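Local atomic coordinates of extracellular endo-alpha-(1->5)-L-arabinanase 1 (PDB entry 1UV4), a protein that cleaves internal alpha-1,5-linked arabinofuranosyl bonds of linear and branched arabinan during plant cell-wall breakdown, and carries a calcium ion. Residues D14-K19 against G255-N260. Residues are numbered along the deposited sequence; the frame is centred on the assembly and turned at random.
Sequences DPTMIK and GQDIVN. With CA (calcium ion), chain D; EDO (1,2-ethanediol), chain G.
Both oxygens of the Asp257 carboxylate chelate the calcium ion, and OD2 also accepts a hydrogen bond from Thr16 OG1 across the contact, at 2.8 Å and nearly in line with the CG-OD2 bond. The puckered Pro15 ring turns its CG-CD side to Gly255 O, 3.3 Å from CD. These residues join the first and last blades of the five-bladed beta-propeller of glycoside hydrolase family 43. Strands 16-20 and 250-259 each begin a blade near the central axis and run almost parallel here, 11° apart, yet no direct backbone hydrogen bond links the two segments.

The Thr16 and Asp257 side chains lie side by side and point the same way; OG1 lies anti to the backbone N (chi1 -171°), which brings it alongside the carboxylate. Asp257 OD1 lies 2.3 Å and OD2 2.6 Å from the calcium, a bidentate grip that largely sets the rotation of the carboxylate; bonds from Thr16 to OD2 and Thr188 to OD1 are consistent with holding it there. Asp77 and Glu135 bind the metal from other blades. Asp14, the probable catalytic base, immediately precedes Pro15, and its OD2 is held by Thr29. Farther out, Val259 CG2 packs 4.1 Å from Met17 CB. Water spans the gap between the backbones near Asp14: one molecule donates to both Pro15 O, at 2.6 Å, and Gly255 O, at 2.7 Å.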
loop_
_atom_site.group_PDB
_atom_site.type_symbol
_atom_site.label_atom_id
_atom_site.label_comp_id
_atom_site.label_asym_id
_atom_site.label_seq_id
_atom_site.Cartn_x
_atom_site.Cartn_y
_atom_site.Cartn_z
ATOM N N ASP A 14 -3.115 -2.884 6.386
ATOM C CA ASP A 14 -2.599 -2.073 5.238
ATOM C C ASP A 14 -1.371 -1.277 5.642
ATOM O O ASP A 14 -1.355 -0.056 5.508
ATOM C CB ASP A 14 -3.659 -1.172 4.618
ATOM C CG ASP A 14 -4.987 -1.873 4.389
ATOM O OD1 ASP A 14 -5.004 -2.974 3.788
ATOM O OD2 ASP A 14 -6.108 -1.396 4.764
ATOM N N PRO A 15 -0.334 -1.933 6.166
ATOM C CA PRO A 15 0.804 -1.202 6.771
ATOM C C PRO A 15 1.822 -0.584 5.786
ATOM O O PRO A 15 2.019 -1.058 4.670
ATOM C CB PRO A 15 1.500 -2.293 7.563
ATOM C CG PRO A 15 1.252 -3.516 6.706
ATOM C CD PRO A 15 -0.157 -3.395 6.258
ATOM N N THR A 16 2.473 0.450 6.301
ATOM C CA THR A 16 3.711 0.973 5.717
ATOM C C THR A 16 4.603 1.271 6.906
ATOM O O THR A 16 4.127 1.407 8.035
ATOM C CB THR A 16 3.364 2.217 4.881
ATOM O OG1 THR A 16 4.494 2.678 4.093
ATOM C CG2 THR A 16 2.987 3.395 5.697
ATOM N N MET A 17 5.914 1.373 6.707
ATOM C CA MET A 17 6.811 1.497 7.836
ATOM C C MET A 17 8.010 2.310 7.414
ATOM O O MET A 17 8.430 2.231 6.281
ATOM C CB MET A 17 7.273 0.097 8.285
ATOM C CG MET A 17 8.199 0.084 9.525
ATOM S SD MET A 17 8.485 -1.580 10.193
ATOM C CE MET A 17 9.829 -2.118 9.193
ATOM N N ILE A 18 8.588 3.087 8.343
ATOM C CA ILE A 18 9.772 3.904 8.069
ATOM C C ILE A 18 10.535 4.154 9.377
ATOM O O ILE A 18 9.949 4.186 10.429
ATOM C CB ILE A 18 9.380 5.201 7.348
ATOM C CG1 ILE A 18 10.589 5.941 6.764
ATOM C CG2 ILE A 18 8.499 6.094 8.267
ATOM C CD1 ILE A 18 10.181 6.999 5.720
ATOM N N LYS A 19 11.842 4.249 9.295
ATOM C CA LYS A 19 12.717 4.566 10.432
ATOM C C LYS A 19 12.859 6.072 10.558
ATOM O O LYS A 19 13.072 6.763 9.554
ATOM C CB LYS A 19 14.093 3.949 10.186
ATOM C CG LYS A 19 15.052 4.010 11.380
ATOM C CD LYS A 19 14.725 2.900 12.342
ATOM C CE LYS A 19 15.400 3.066 13.687
ATOM N NZ LYS A 19 16.920 3.101 13.547
ATOM N N GLY A 255 -1.648 -6.448 1.911
ATOM C CA GLY A 255 -1.308 -5.103 2.301
ATOM C C GLY A 255 0.176 -4.895 2.395
ATOM O O GLY A 255 0.661 -4.062 3.167
ATOM N N GLN A 256 0.932 -5.630 1.584
ATOM C CA GLN A 256 2.386 -5.665 1.712
ATOM C C GLN A 256 3.044 -4.398 1.216
ATOM O O GLN A 256 2.554 -3.704 0.309
ATOM C CB GLN A 256 2.914 -6.873 0.959
ATOM C CG GLN A 256 2.890 -6.729 -0.584
ATOM C CD GLN A 256 1.472 -6.724 -1.172
ATOM O OE1 GLN A 256 0.633 -7.515 -0.746
ATOM N NE2 GLN A 256 1.216 -5.787 -2.108
ATOM N N ASP A 257 4.166 -4.044 1.856
ATOM C CA ASP A 257 4.929 -2.883 1.438
ATOM C C ASP A 257 6.387 -3.163 1.593
ATOM O O ASP A 257 6.803 -3.842 2.550
ATOM C CB ASP A 257 4.495 -1.667 2.268
ATOM C CG ASP A 257 4.863 -0.388 1.624
ATOM O OD1 ASP A 257 4.949 -0.281 0.376
ATOM O OD2 ASP A 257 5.053 0.588 2.297
ATOM N N ILE A 258 7.139 -2.783 0.570
ATOM C CA ILE A 258 8.612 -2.947 0.551
ATOM C C ILE A 258 9.207 -1.734 1.197
ATOM O O ILE A 258 8.939 -0.580 0.761
ATOM C CB ILE A 258 9.137 -3.115 -0.853
ATOM C CG1 ILE A 258 8.610 -4.417 -1.471
ATOM C CG2 ILE A 258 10.643 -3.191 -0.789
ATOM C CD1 ILE A 258 8.710 -4.445 -3.048
ATOM N N VAL A 259 9.997 -1.964 2.243
ATOM C CA VAL A 259 10.595 -0.969 3.072
ATOM C C VAL A 259 12.156 -1.056 2.908
ATOM O O VAL A 259 12.763 -2.127 3.009
ATOM C CB VAL A 259 10.054 -1.134 4.519
ATOM C CG1 VAL A 259 10.836 -0.265 5.455
ATOM C CG2 VAL A 259 8.563 -0.828 4.546
ATOM N N ASN A 260 12.812 0.066 2.606
ATOM C CA ASN A 260 14.280 0.090 2.418
ATOM C C ASN A 260 14.823 -0.920 1.377
ATOM O O ASN A 260 15.991 -1.308 1.411
ATOM C CB ASN A 260 15.011 -0.151 3.757
ATOM C CG ASN A 260 14.706 0.912 4.814
ATOM O OD1 ASN A 260 13.862 1.798 4.621
ATOM N ND2 ASN A 260 15.414 0.826 5.947
HETATM CA CA CA D . 5.573 1.932 0.094
HETATM C C1 EDO G . 9.504 4.041 3.880
HETATM O O1 EDO G . 8.536 3.041 4.055
HETATM C C2 EDO G . 10.842 3.431 3.514
HETATM O O2 EDO G . 11.874 4.324 3.861
HETATM O O HOH W 1 0.738 -1.446 2.401
HETATM O O HOH W 2 13.328 3.688 6.684
HETATM O O HOH W 3 7.272 0.884 -1.134
HETATM O O HOH W 4 8.017 1.728 1.308
HETATM O O HOH W 5 6.362 4.015 -0.912
HETATM O O HOH W 6 6.402 3.031 1.966
#